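PDB 4M7S: S-adenosyl-L-methionine-dependent 2-deoxy-scyllo-inosamine dehydrogenase, which catalyses the radical S-adenosylmethionine-dependent two-electron oxidation of 2-deoxy-scyllo-inosamine to amino-dideoxy-scyllo-inosose in butirosin biosynthesis, using two [4Fe-4S] clusters. Local coordinates for residues T97-R100 / L101-T105; F188-F191 / N192-V196; D207-N211 / D212-S216. All blocks are in the same frame, centred on the assembly; numbering follows the deposited sequence. Where two conformers were deposited one is given.

Contact 1 of 3, residues T97-R100 / L101-T105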
ATOM      1  N   THR A  97      -9.436  18.028  -7.715  1.00 27.17           N
ATOM      2  CA  THR A  97     -10.171  18.865  -8.651  1.00 28.79           C
ATOM      3  C   THR A  97     -10.288  18.107  -9.959  1.00 31.42           C
ATOM      4  O   THR A  97      -9.659  17.057 -10.133  1.00 31.31           O
ATOM      5  CB  THR A  97      -9.435  20.185  -8.920  1.00 29.71           C
ATOM      6  OG1 THR A  97      -8.117  19.907  -9.408  1.00 26.34           O
ATOM      7  CG2 THR A  97      -9.344  21.026  -7.647  1.00 28.13           C
ATOM      8  N   GLU A  98     -11.079  18.629 -10.885  1.00 27.09           N
ATOM      9  CA  GLU A  98     -11.183  18.013 -12.199  1.00 27.64           C
ATOM     10  C   GLU A  98      -9.842  18.086 -12.936  1.00 29.18           C
ATOM     11  O   GLU A  98      -9.452  17.157 -13.656  1.00 29.09           O
ATOM     12  CB  GLU A  98     -12.283  18.695 -13.014  1.00 34.03           C
ATOM     13  CG  GLU A  98     -12.465  18.110 -14.394  1.00 42.58           C
ATOM     14  CD  GLU A  98     -12.980  16.684 -14.367  1.00 49.59           C
ATOM     15  OE1 GLU A  98     -12.770  15.957 -15.365  1.00 52.36           O
ATOM     16  OE2 GLU A  98     -13.600  16.293 -13.355  1.00 51.74           O
ATOM     17  N   LYS A  99      -9.134  19.196 -12.741  1.00 27.18           N
ATOM     18  CA  LYS A  99      -7.812  19.385 -13.333  1.00 28.33           C
ATOM     19  C   LYS A  99      -6.776  18.367 -12.848  1.00 24.30           C
ATOM     20  O   LYS A  99      -6.053  17.780 -13.662  1.00 24.83           O
ATOM     21  CB  LYS A  99      -7.332  20.809 -13.060  1.00 32.42           C
ATOM     22  CG  LYS A  99      -6.018  21.171 -13.706  1.00 36.95           C
ATOM     23  CD  LYS A  99      -5.835  22.689 -13.645  1.00 40.34           C
ATOM     24  CE  LYS A  99      -4.397  23.069 -13.372  1.00 43.11           C
ATOM     25  NZ  LYS A  99      -3.558  22.977 -14.588  1.00 45.53           N
ATOM     26  N   ARG A 100      -6.682  18.162 -11.535  1.00 23.28           N
ATOM     27  CA  ARG A 100      -5.780  17.131 -10.998  1.00 25.15           C
ATOM     28  C   ARG A 100      -6.158  15.757 -11.546  1.00 23.16           C
ATOM     29  O   ARG A 100      -5.295  14.950 -11.901  1.00 24.41           O
ATOM     30  CB  ARG A 100      -5.811  17.088  -9.460  1.00 27.80           C
ATOM     31  CG  ARG A 100      -5.247  18.327  -8.776  1.00 34.84           C
ATOM     32  CD  ARG A 100      -3.773  18.557  -9.116  1.00 35.11           C
ATOM     33  NE  ARG A 100      -2.864  17.624  -8.441  1.00 35.85           N
ATOM     34  CZ  ARG A 100      -1.917  16.913  -9.058  1.00 34.50           C
ATOM     35  NH1 ARG A 100      -1.747  17.008 -10.377  1.00 29.86           N
ATOM     36  NH2 ARG A 100      -1.126  16.111  -8.359  1.00 34.15           N
ATOM     37  N   LEU A 101      -7.455  15.496 -11.622  1.00 23.75           N
ATOM     38  CA  LEU A 101      -7.945  14.206 -12.100  1.00 26.84           C
ATOM     39  C   LEU A 101      -7.455  13.956 -13.526  1.00 26.77           C
ATOM     40  O   LEU A 101      -6.921  12.889 -13.837  1.00 27.52           O
ATOM     41  CB  LEU A 101      -9.473  14.199 -12.071  1.00 32.41           C
ATOM     42  CG  LEU A 101     -10.265  12.897 -12.204  1.00 39.48           C
ATOM     43  CD1 LEU A 101     -11.734  13.195 -11.949  1.00 44.57           C
ATOM     44  CD2 LEU A 101     -10.112  12.244 -13.563  1.00 41.05           C
ATOM     45  N   GLN A 102      -7.666  14.932 -14.402  1.00 23.45           N
ATOM     46  CA  GLN A 102      -7.330  14.735 -15.802  1.00 28.05           C
ATOM     47  C   GLN A 102      -5.824  14.670 -15.994  1.00 26.47           C
ATOM     48  O   GLN A 102      -5.335  13.919 -16.829  1.00 28.16           O
ATOM     49  CB  GLN A 102      -7.967  15.821 -16.674  1.00 31.79           C
ATOM     50  CG  GLN A 102      -9.497  15.775 -16.682  1.00 35.54           C
ATOM     51  CD  GLN A 102     -10.102  16.621 -17.794  1.00 45.26           C
ATOM     52  OE1 GLN A 102      -9.387  17.302 -18.528  1.00 49.43           O
ATOM     53  NE2 GLN A 102     -11.424  16.578 -17.922  1.00 46.90           N
ATOM     54  N   THR A 103      -5.100  15.457 -15.203  1.00 26.54           N
ATOM     55  CA  THR A 103      -3.640  15.478 -15.237  1.00 27.29           C
ATOM     56  C   THR A 103      -3.084  14.131 -14.773  1.00 25.31           C
ATOM     57  O   THR A 103      -2.252  13.535 -15.449  1.00 23.92           O
ATOM     58  CB  THR A 103      -3.081  16.600 -14.338  1.00 27.23           C
ATOM     59  OG1 THR A 103      -3.472  17.871 -14.868  1.00 27.84           O
ATOM     60  CG2 THR A 103      -1.570  16.529 -14.254  1.00 26.01           C
ATOM     61  N   LEU A 104      -3.550  13.659 -13.620  1.00 20.80           N
ATOM     62  CA  LEU A 104      -3.110  12.370 -13.097  1.00 23.76           C
ATOM     63  C   LEU A 104      -3.471  11.216 -14.029  1.00 25.42           C
ATOM     64  O   LEU A 104      -2.683  10.284 -14.192  1.00 27.43           O
ATOM     65  CB  LEU A 104      -3.667  12.143 -11.684  1.00 23.19           C
ATOM     66  CG  LEU A 104      -2.972  13.061 -10.667  1.00 23.72           C
ATOM     67  CD1 LEU A 104      -3.687  13.087  -9.328  1.00 23.14           C
ATOM     68  CD2 LEU A 104      -1.510  12.653 -10.501  1.00 24.66           C
ATOM     69  N   THR A 105      -4.654  11.277 -14.642  1.00 24.86           N
ATOM     70  CA  THR A 105      -5.043  10.258 -15.616  1.00 29.42           C
ATOM     71  C   THR A 105      -4.075  10.225 -16.810  1.00 31.71           C
ATOM     72  O   THR A 105      -3.602   9.162 -17.211  1.00 30.48           O
ATOM     73  CB  THR A 105      -6.485  10.457 -16.100  1.00 31.43           C
ATOM     74  OG1 THR A 105      -7.375  10.372 -14.983  1.00 30.42           O
ATOM     75  CG2 THR A 105      -6.863   9.389 -17.113  1.00 37.84           C
TER
HETATM   76  O   HOH W   1      -2.835  19.378 -12.053  1.00 26.50           O

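Contact 2 of 3, residues F188-F191 / N192-V196. With SF4 (iron/sulfur cluster), chain B.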
ATOM      1  N   PHE A 188      -0.882  -3.555   5.269  1.00 24.80           N
ATOM      2  CA  PHE A 188      -1.349  -2.167   5.374  1.00 27.79           C
ATOM      3  C   PHE A 188      -1.775  -1.856   6.808  1.00 31.68           C
ATOM      4  O   PHE A 188      -2.010  -0.698   7.162  1.00 32.56           O
ATOM      5  CB  PHE A 188      -2.545  -1.957   4.443  1.00 29.23           C
ATOM      6  CG  PHE A 188      -3.601  -3.017   4.587  1.00 36.50           C
ATOM      7  CD1 PHE A 188      -4.537  -2.955   5.617  1.00 38.26           C
ATOM      8  CD2 PHE A 188      -3.633  -4.102   3.719  1.00 35.89           C
ATOM      9  CE1 PHE A 188      -5.494  -3.950   5.772  1.00 39.52           C
ATOM     10  CE2 PHE A 188      -4.589  -5.092   3.862  1.00 38.73           C
ATOM     11  CZ  PHE A 188      -5.524  -5.016   4.893  1.00 39.39           C
ATOM     12  N   GLU A 189      -1.900  -2.903   7.622  1.00 30.27           N
ATOM     13  CA  GLU A 189      -2.281  -2.770   9.027  1.00 34.78           C
ATOM     14  C   GLU A 189      -1.112  -2.337   9.911  1.00 31.90           C
ATOM     15  O   GLU A 189      -1.313  -1.773  10.986  1.00 31.87           O
ATOM     16  CB  GLU A 189      -2.829  -4.101   9.556  1.00 41.24           C
ATOM     17  CG  GLU A 189      -4.196  -4.503   9.016  1.00 46.25           C
ATOM     18  CD  GLU A 189      -5.341  -3.788   9.718  1.00 52.81           C
ATOM     19  OE1 GLU A 189      -5.221  -3.480  10.924  1.00 53.19           O
ATOM     20  OE2 GLU A 189      -6.369  -3.535   9.060  1.00 56.75           O
ATOM     21  N   ASP A 190       0.109  -2.605   9.457  1.00 26.27           N
ATOM     22  CA  ASP A 190       1.299  -2.396  10.281  1.00 26.87           C
ATOM     23  C   ASP A 190       1.697  -0.912  10.419  1.00 28.57           C
ATOM     24  O   ASP A 190       2.832  -0.532  10.118  1.00 26.44           O
ATOM     25  CB  ASP A 190       2.469  -3.195   9.706  1.00 23.42           C
ATOM     26  CG  ASP A 190       3.570  -3.411  10.719  1.00 26.62           C
ATOM     27  OD1 ASP A 190       3.348  -3.105  11.919  1.00 23.65           O
ATOM     28  OD2 ASP A 190       4.646  -3.893  10.313  1.00 27.43           O
ATOM     29  N   PHE A 191       0.777  -0.082  10.904  1.00 27.04           N
ATOM     30  CA  PHE A 191       1.029   1.350  11.071  0.53 29.33           C
ATOM     31  C   PHE A 191       2.187   1.614  12.020  1.00 32.03           C
ATOM     32  O   PHE A 191       2.904   2.602  11.895  1.00 36.49           O
ATOM     33  CB  PHE A 191      -0.213   2.067  11.618  0.53 29.57           C
ATOM     34  CG  PHE A 191       0.056   3.484  12.059  0.53 30.23           C
ATOM     35  CD1 PHE A 191       0.073   4.518  11.134  0.53 29.61           C
ATOM     36  CD2 PHE A 191       0.306   3.778  13.390  0.53 31.95           C
ATOM     37  CE1 PHE A 191       0.319   5.825  11.535  0.53 30.78           C
ATOM     38  CE2 PHE A 191       0.561   5.081  13.796  0.53 35.03           C
ATOM     39  CZ  PHE A 191       0.567   6.105  12.863  0.53 32.60           C
ATOM     40  N   ASN A 192       2.345   0.737  13.001  1.00 31.45           N
ATOM     41  CA  ASN A 192       3.410   0.898  13.986  1.00 33.58           C
ATOM     42  C   ASN A 192       4.721   0.240  13.557  1.00 29.74           C
ATOM     43  O   ASN A 192       5.702   0.254  14.305  1.00 32.26           O
ATOM     44  CB  ASN A 192       2.958   0.377  15.350  1.00 39.02           C
ATOM     45  CG  ASN A 192       2.033   1.345  16.060  1.00 45.97           C
ATOM     46  OD1 ASN A 192       2.256   2.556  16.042  1.00 47.43           O
ATOM     47  ND2 ASN A 192       0.987   0.817  16.686  1.00 51.94           N
ATOM     48  N   GLN A 193       4.720  -0.331  12.356  1.00 26.92           N
ATOM     49  CA  GLN A 193       5.908  -0.967  11.778  1.00 28.72           C
ATOM     50  C   GLN A 193       6.521  -1.988  12.737  1.00 32.24           C
ATOM     51  O   GLN A 193       7.710  -1.931  13.053  1.00 35.52           O
ATOM     52  CB  GLN A 193       6.936   0.098  11.361  1.00 27.17           C
ATOM     53  CG  GLN A 193       6.316   1.273  10.576  1.00 24.63           C
ATOM     54  CD  GLN A 193       7.362   2.186   9.936  1.00 33.80           C
ATOM     55  OE1 GLN A 193       8.488   1.765   9.675  1.00 35.85           O
ATOM     56  NE2 GLN A 193       6.986   3.445   9.681  1.00 33.21           N
ATOM     57  N   LYS A 194       5.685  -2.906  13.215  1.00 31.36           N
ATOM     58  CA  LYS A 194       6.144  -3.996  14.061  1.00 33.25           C
ATOM     59  C   LYS A 194       6.920  -5.022  13.243  1.00 31.39           C
ATOM     60  O   LYS A 194       7.752  -5.749  13.776  1.00 33.75           O
ATOM     61  CB  LYS A 194       4.952  -4.687  14.731  1.00 38.40           C
ATOM     62  CG  LYS A 194       4.143  -3.807  15.680  1.00 42.71           C
ATOM     63  CD  LYS A 194       2.767  -4.408  15.905  1.00 45.88           C
ATOM     64  CE  LYS A 194       1.937  -3.583  16.868  1.00 50.25           C
ATOM     65  NZ  LYS A 194       0.670  -4.296  17.197  1.00 52.06           N
HETATM   66  N   MSE A 195       6.627  -5.084  11.949  1.00 29.40           N
HETATM   67  CA  MSE A 195       7.182  -6.120  11.088  1.00 31.65           C
HETATM   68  C   MSE A 195       7.961  -5.500   9.927  1.00 29.98           C
HETATM   69  O   MSE A 195       7.607  -5.690   8.769  1.00 30.91           O
HETATM   70  CB  MSE A 195       6.054  -6.994  10.540  1.00 34.85           C
HETATM   71  CG  MSE A 195       6.350  -8.476  10.527  1.00 45.94           C
HETATM   72 SE   MSE A 195       6.828  -9.159  12.293  1.00 68.43          SE
HETATM   73  CE  MSE A 195       5.135  -8.858  13.205  1.00 76.69           C
ATOM     74  N   VAL A 196       9.010  -4.748  10.239  1.00 28.68           N
ATOM     75  CA  VAL A 196       9.873  -4.193   9.202  1.00 28.65           C
ATOM     76  C   VAL A 196      10.701  -5.335   8.620  1.00 28.35           C
ATOM     77  O   VAL A 196      11.425  -6.014   9.348  1.00 27.83           O
ATOM     78  CB  VAL A 196      10.798  -3.106   9.751  1.00 30.71           C
ATOM     79  CG1 VAL A 196      11.791  -2.658   8.663  1.00 33.59           C
ATOM     80  CG2 VAL A 196       9.975  -1.920  10.245  1.00 28.02           C
TER
HETATM   81 FE1  SF4 B 501      -4.181  -8.676   9.835  1.00 27.79          FE
HETATM   82 FE2  SF4 B 501      -1.759  -9.839   9.910  1.00 28.24          FE
HETATM   83 FE3  SF4 B 501      -2.249  -7.810   8.234  1.00 28.25          FE
HETATM   84 FE4  SF4 B 501      -3.288 -10.220   7.796  1.00 27.09          FE
HETATM   85  S1  SF4 B 501      -1.043  -9.706   7.725  1.00 27.57           S
HETATM   86  S2  SF4 B 501      -4.423  -8.232   7.601  1.00 28.48           S
HETATM   87  S3  SF4 B 501      -3.772 -10.930   9.922  1.00 29.62           S
HETATM   88  S4  SF4 B 501      -2.232  -7.650  10.528  1.00 29.89           S
HETATM   89  O   HOH W   2       1.474  -2.048  13.643  1.00 31.19           O

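Contact 3 of 3, residues D207-N211 / D212-S216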
ATOM      1  N   ASP A 207      14.831  -8.946  -2.806  1.00 31.67           N
ATOM      2  CA  ASP A 207      15.595  -9.677  -1.797  1.00 33.02           C
ATOM      3  C   ASP A 207      14.924  -9.593  -0.427  1.00 28.87           C
ATOM      4  O   ASP A 207      15.006 -10.522   0.371  1.00 30.89           O
ATOM      5  CB  ASP A 207      17.023  -9.139  -1.713  1.00 37.02           C
ATOM      6  CG  ASP A 207      17.830  -9.432  -2.963  1.00 42.91           C
ATOM      7  OD1 ASP A 207      17.605 -10.488  -3.590  1.00 47.33           O
ATOM      8  OD2 ASP A 207      18.693  -8.604  -3.313  1.00 42.80           O
ATOM      9  N   ILE A 208      14.282  -8.460  -0.155  1.00 24.70           N
ATOM     10  CA  ILE A 208      13.528  -8.295   1.077  1.00 27.59           C
ATOM     11  C   ILE A 208      12.309  -9.211   1.046  1.00 27.59           C
ATOM     12  O   ILE A 208      12.062  -9.968   1.985  1.00 28.91           O
ATOM     13  CB  ILE A 208      13.088  -6.830   1.254  1.00 24.98           C
ATOM     14  CG1 ILE A 208      14.317  -5.935   1.467  1.00 26.48           C
ATOM     15  CG2 ILE A 208      12.108  -6.686   2.413  1.00 23.21           C
ATOM     16  CD1 ILE A 208      14.011  -4.448   1.329  1.00 27.09           C
ATOM     17  N   TRP A 209      11.561  -9.140  -0.050  1.00 26.86           N
ATOM     18  CA  TRP A 209      10.392  -9.978  -0.271  1.00 25.73           C
ATOM     19  C   TRP A 209      10.694 -11.461  -0.077  1.00 28.06           C
ATOM     20  O   TRP A 209       9.856 -12.212   0.435  1.00 28.33           O
ATOM     21  CB  TRP A 209       9.837  -9.732  -1.683  1.00 26.03           C
ATOM     22  CG  TRP A 209       8.584 -10.513  -1.982  1.00 24.50           C
ATOM     23  CD1 TRP A 209       8.473 -11.636  -2.765  1.00 28.12           C
ATOM     24  CD2 TRP A 209       7.274 -10.232  -1.493  1.00 24.44           C
ATOM     25  NE1 TRP A 209       7.167 -12.060  -2.791  1.00 30.03           N
ATOM     26  CE2 TRP A 209       6.413 -11.216  -2.014  1.00 29.62           C
ATOM     27  CE3 TRP A 209       6.747  -9.246  -0.647  1.00 24.11           C
ATOM     28  CZ2 TRP A 209       5.046 -11.237  -1.723  1.00 30.52           C
ATOM     29  CZ3 TRP A 209       5.400  -9.263  -0.368  1.00 25.48           C
ATOM     30  CH2 TRP A 209       4.561 -10.260  -0.899  1.00 26.24           C
ATOM     31  N   HIS A 210      11.894 -11.880  -0.470  1.00 27.15           N
ATOM     32  CA  HIS A 210      12.273 -13.291  -0.385  1.00 31.63           C
ATOM     33  C   HIS A 210      13.209 -13.626   0.775  1.00 30.63           C
ATOM     34  O   HIS A 210      13.752 -14.728   0.819  1.00 33.16           O
ATOM     35  CB  HIS A 210      12.933 -13.761  -1.696  1.00 33.67           C
ATOM     36  CG  HIS A 210      11.995 -13.827  -2.859  1.00 38.09           C
ATOM     37  ND1 HIS A 210      11.963 -12.864  -3.848  1.00 41.00           N
ATOM     38  CD2 HIS A 210      11.046 -14.737  -3.190  1.00 37.93           C
ATOM     39  CE1 HIS A 210      11.038 -13.180  -4.737  1.00 39.98           C
ATOM     40  NE2 HIS A 210      10.467 -14.311  -4.361  1.00 39.14           N
ATOM     41  N   ASN A 211      13.434 -12.700   1.705  1.00 30.07           N
ATOM     42  CA  ASN A 211      14.313 -13.050   2.826  1.00 34.39           C
ATOM     43  C   ASN A 211      13.607 -14.002   3.804  1.00 35.13           C
ATOM     44  O   ASN A 211      12.385 -14.192   3.726  1.00 31.86           O
ATOM     45  CB  ASN A 211      14.913 -11.809   3.528  1.00 33.35           C
ATOM     46  CG  ASN A 211      13.875 -10.964   4.250  1.00 34.09           C
ATOM     47  OD1 ASN A 211      12.818 -11.458   4.649  1.00 32.79           O
ATOM     48  ND2 ASN A 211      14.183  -9.678   4.440  1.00 28.40           N
ATOM     49  N   ASP A 212      14.378 -14.588   4.713  1.00 36.83           N
ATOM     50  CA  ASP A 212      13.852 -15.549   5.675  1.00 43.70           C
ATOM     51  C   ASP A 212      12.661 -15.006   6.474  1.00 39.55           C
ATOM     52  O   ASP A 212      11.655 -15.695   6.642  1.00 37.97           O
ATOM     53  CB  ASP A 212      14.961 -16.002   6.625  1.00 52.13           C
ATOM     54  CG  ASP A 212      14.865 -17.477   6.975  1.00 63.55           C
ATOM     55  OD1 ASP A 212      13.805 -18.089   6.700  1.00 65.42           O
ATOM     56  OD2 ASP A 212      15.846 -18.025   7.531  1.00 68.40           O
ATOM     57  N   LYS A 213      12.775 -13.769   6.948  1.00 36.19           N
ATOM     58  CA  LYS A 213      11.744 -13.184   7.802  1.00 38.24           C
ATOM     59  C   LYS A 213      10.409 -13.011   7.070  1.00 37.06           C
ATOM     60  O   LYS A 213       9.348 -13.361   7.599  1.00 39.08           O
ATOM     61  CB  LYS A 213      12.225 -11.847   8.374  1.00 38.56           C
ATOM     62  CG  LYS A 213      11.386 -11.302   9.526  1.00 41.64           C
ATOM     63  CD  LYS A 213      11.918  -9.939   9.971  1.00 45.87           C
ATOM     64  CE  LYS A 213      10.962  -9.234  10.923  1.00 48.10           C
ATOM     65  NZ  LYS A 213      11.549  -7.969  11.444  1.00 50.43           N
ATOM     66  N   PHE A 214      10.461 -12.480   5.853  1.00 31.55           N
ATOM     67  CA  PHE A 214       9.250 -12.265   5.069  1.00 30.94           C
ATOM     68  C   PHE A 214       8.662 -13.605   4.629  1.00 31.42           C
ATOM     69  O   PHE A 214       7.456 -13.822   4.708  1.00 31.27           O
ATOM     70  CB  PHE A 214       9.552 -11.390   3.852  1.00 31.43           C
ATOM     71  CG  PHE A 214       8.442 -10.435   3.492  1.00 30.58           C
ATOM     72  CD1 PHE A 214       7.107 -10.791   3.665  1.00 28.75           C
ATOM     73  CD2 PHE A 214       8.734  -9.180   2.997  1.00 29.46           C
ATOM     74  CE1 PHE A 214       6.085  -9.913   3.326  1.00 26.05           C
ATOM     75  CE2 PHE A 214       7.719  -8.274   2.668  1.00 26.66           C
ATOM     76  CZ  PHE A 214       6.396  -8.636   2.827  1.00 25.99           C
ATOM     77  N   THR A 215       9.527 -14.505   4.172  1.00 32.47           N
ATOM     78  CA  THR A 215       9.100 -15.819   3.696  1.00 32.67           C
ATOM     79  C   THR A 215       8.414 -16.652   4.777  1.00 36.21           C
ATOM     80  O   THR A 215       7.361 -17.252   4.542  1.00 37.25           O
ATOM     81  CB  THR A 215      10.290 -16.589   3.101  1.00 32.82           C
ATOM     82  OG1 THR A 215      10.802 -15.846   1.984  1.00 37.63           O
ATOM     83  CG2 THR A 215       9.867 -17.972   2.648  1.00 35.03           C
ATOM     84  N   SER A 216       9.008 -16.698   5.962  1.00 35.69           N
ATOM     85  CA  SER A 216       8.409 -17.467   7.042  1.00 37.90           C
ATOM     86  C   SER A 216       7.127 -16.791   7.528  1.00 33.09           C
ATOM     87  O   SER A 216       6.167 -17.465   7.895  1.00 34.05           O
ATOM     88  CB  SER A 216       9.395 -17.672   8.193  1.00 44.16           C
ATOM     89  OG  SER A 216       9.777 -16.441   8.764  1.00 49.08           O
TER

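Contact 1 of 3, residues T97-R100 / L101-T105
At the R100 guanidinium, methyl CD1 of L104 lies over one face, nearer the margin than the middle, and methyl CG2 of T103 comes up to an edge, 3.9 Å from R100 NH1. Bends at chi2 and chi3 (-61° and -74°) fold the arginine along the helix toward these residues one turn on, and a salt bridge from NH1 to D72 of helix 71-81 holds its end. The same NH1 donates to a water, which gives a weak bond to T103 OG1. A second pair of flat groups meets at right angles: the E98 carboxylate and Q102 amide planes are 87° apart, and Q102 NE2 donates a bent hydrogen bond of 3.0 Å to the anti lone pair of E98 OE1, which is tilted out of the amide plane. These residues form the first turns of helix 98-107, the helical crossover of the beta-alpha-beta unit between strands 86-91 and 111-116 in the radical SAM fold. T97 is its N-cap; its OG1 accepts a nearly straight hydrogen bond from R100 N, 3.1 Å long. Within the helix, K99 O is gripped twice by T103, by backbone N and by OG1, each at 2.9 Å and from opposite faces of the carbonyl plane. T105 repeats this double hold on L101 O. On the inward side the buried L101 and L104 pack against F112 of strand 111-116, and L104 also touches L71 of helix 71-81.

Contact 2 of 3, residues F188-F191 / N192-V196
A type I beta turn runs from D190 to Q193, closed by a 2.9 Å bond from Q193 N to D190 O, and D190 is itself the centre of an inverse gamma turn closed by F191 N on E189 O. The buried D190 carboxylate then gathers the chain that follows. With CG anti to the backbone N (chi1 -161°), the group points into the following residues and presents both oxygens to successive amides: OD1 accepts from K194 N at 2.7 Å, on its syn side and slightly out of plane, while OD2 takes M195 N on its syn lone pair at 2.8 Å. A water donates a third bond to the carboxylate, at OD1, and accepts from N192 N, linking the carboxylate to the backbone of the turn. Together these bonds would be expected to stabilise a negative charge on the aspartate. The loop links strands 183-185 and 198-199 in the iron-sulfur cluster-binding (SPASM) region and follows C187, inferred to be a ligand of the second cluster. E189 lies against that cluster, its CB 3.7 Å from sulfide S4. In the conformer given, the F191 ring meets Y62 edge-to-face and touches P24. Q193 extends toward strand 183-185, where OE1 accepts from N183 ND2.

Contact 3 of 3, residues D207-N211 / D212-S216
N211 is the N-cap of helix 212-222, its side chain capping F214 N, in the short link between helices 205-209 and 212-222 of the iron-sulfur cluster-binding (SPASM) region, where H210 leaves helical geometry. Among the polar contacts, N211 OD1 accepts from F214 N at 2.8 Å, nearly straight at the hydrogen (169°) and almost in line with the side-chain C=O. A chi1 of 67° sets the amide between backbone N and carbonyl carbon and brings OD1 to the amide of F214; ND2 is held by M197 O. The N211 carbonyl is used too, since T215 N and T215 OG1 both donate to it at 2.9 Å, the hydroxyl from above the carbonyl plane. One residue later, S216 OG and N hold D212 O from opposite faces of its plane.

The aromatic contact joins the two helices. W209 and F214 meet obliquely, ring centroids 4.7 Å apart and planes at 58°, with W209 CE3 over one face of the phenylalanine toward its rim and W209 CZ3 3.4 Å from F214 CZ. The indole is anchored by NE1 on K3 O, makes a cation-pi contact with R218 and meets F5 edge-to-face.

I208 and F214 both rest on V184 of strand 183-185, and I208 CG2 approaches F214 CD2 at 4.2 Å. The I208 carbonyl oxygen, which accepts from N211 N, sits at the edge of the F214 ring, near its plane.

How the contacts relate
Contacts 2 and 3 are neighbours in the iron-sulfur cluster-binding region, their centres 15 Å apart, and are joined directly by a probable hydrogen bond of 2.9 Å from K213 NZ to V196 O. Both lie near the second [4Fe-4S] cluster: contact 2 touches it through E189, while the F214 side chain of contact 3 stays about 8 Å from it. The F191 side chain of contact 2 is also about 8 Å from the other cluster. Contact 1 belongs to the radical SAM part, across the chain's centre and away from the annotated sites; its centre is 31 Å from that of contact 2 and 38 Å from that of contact 3.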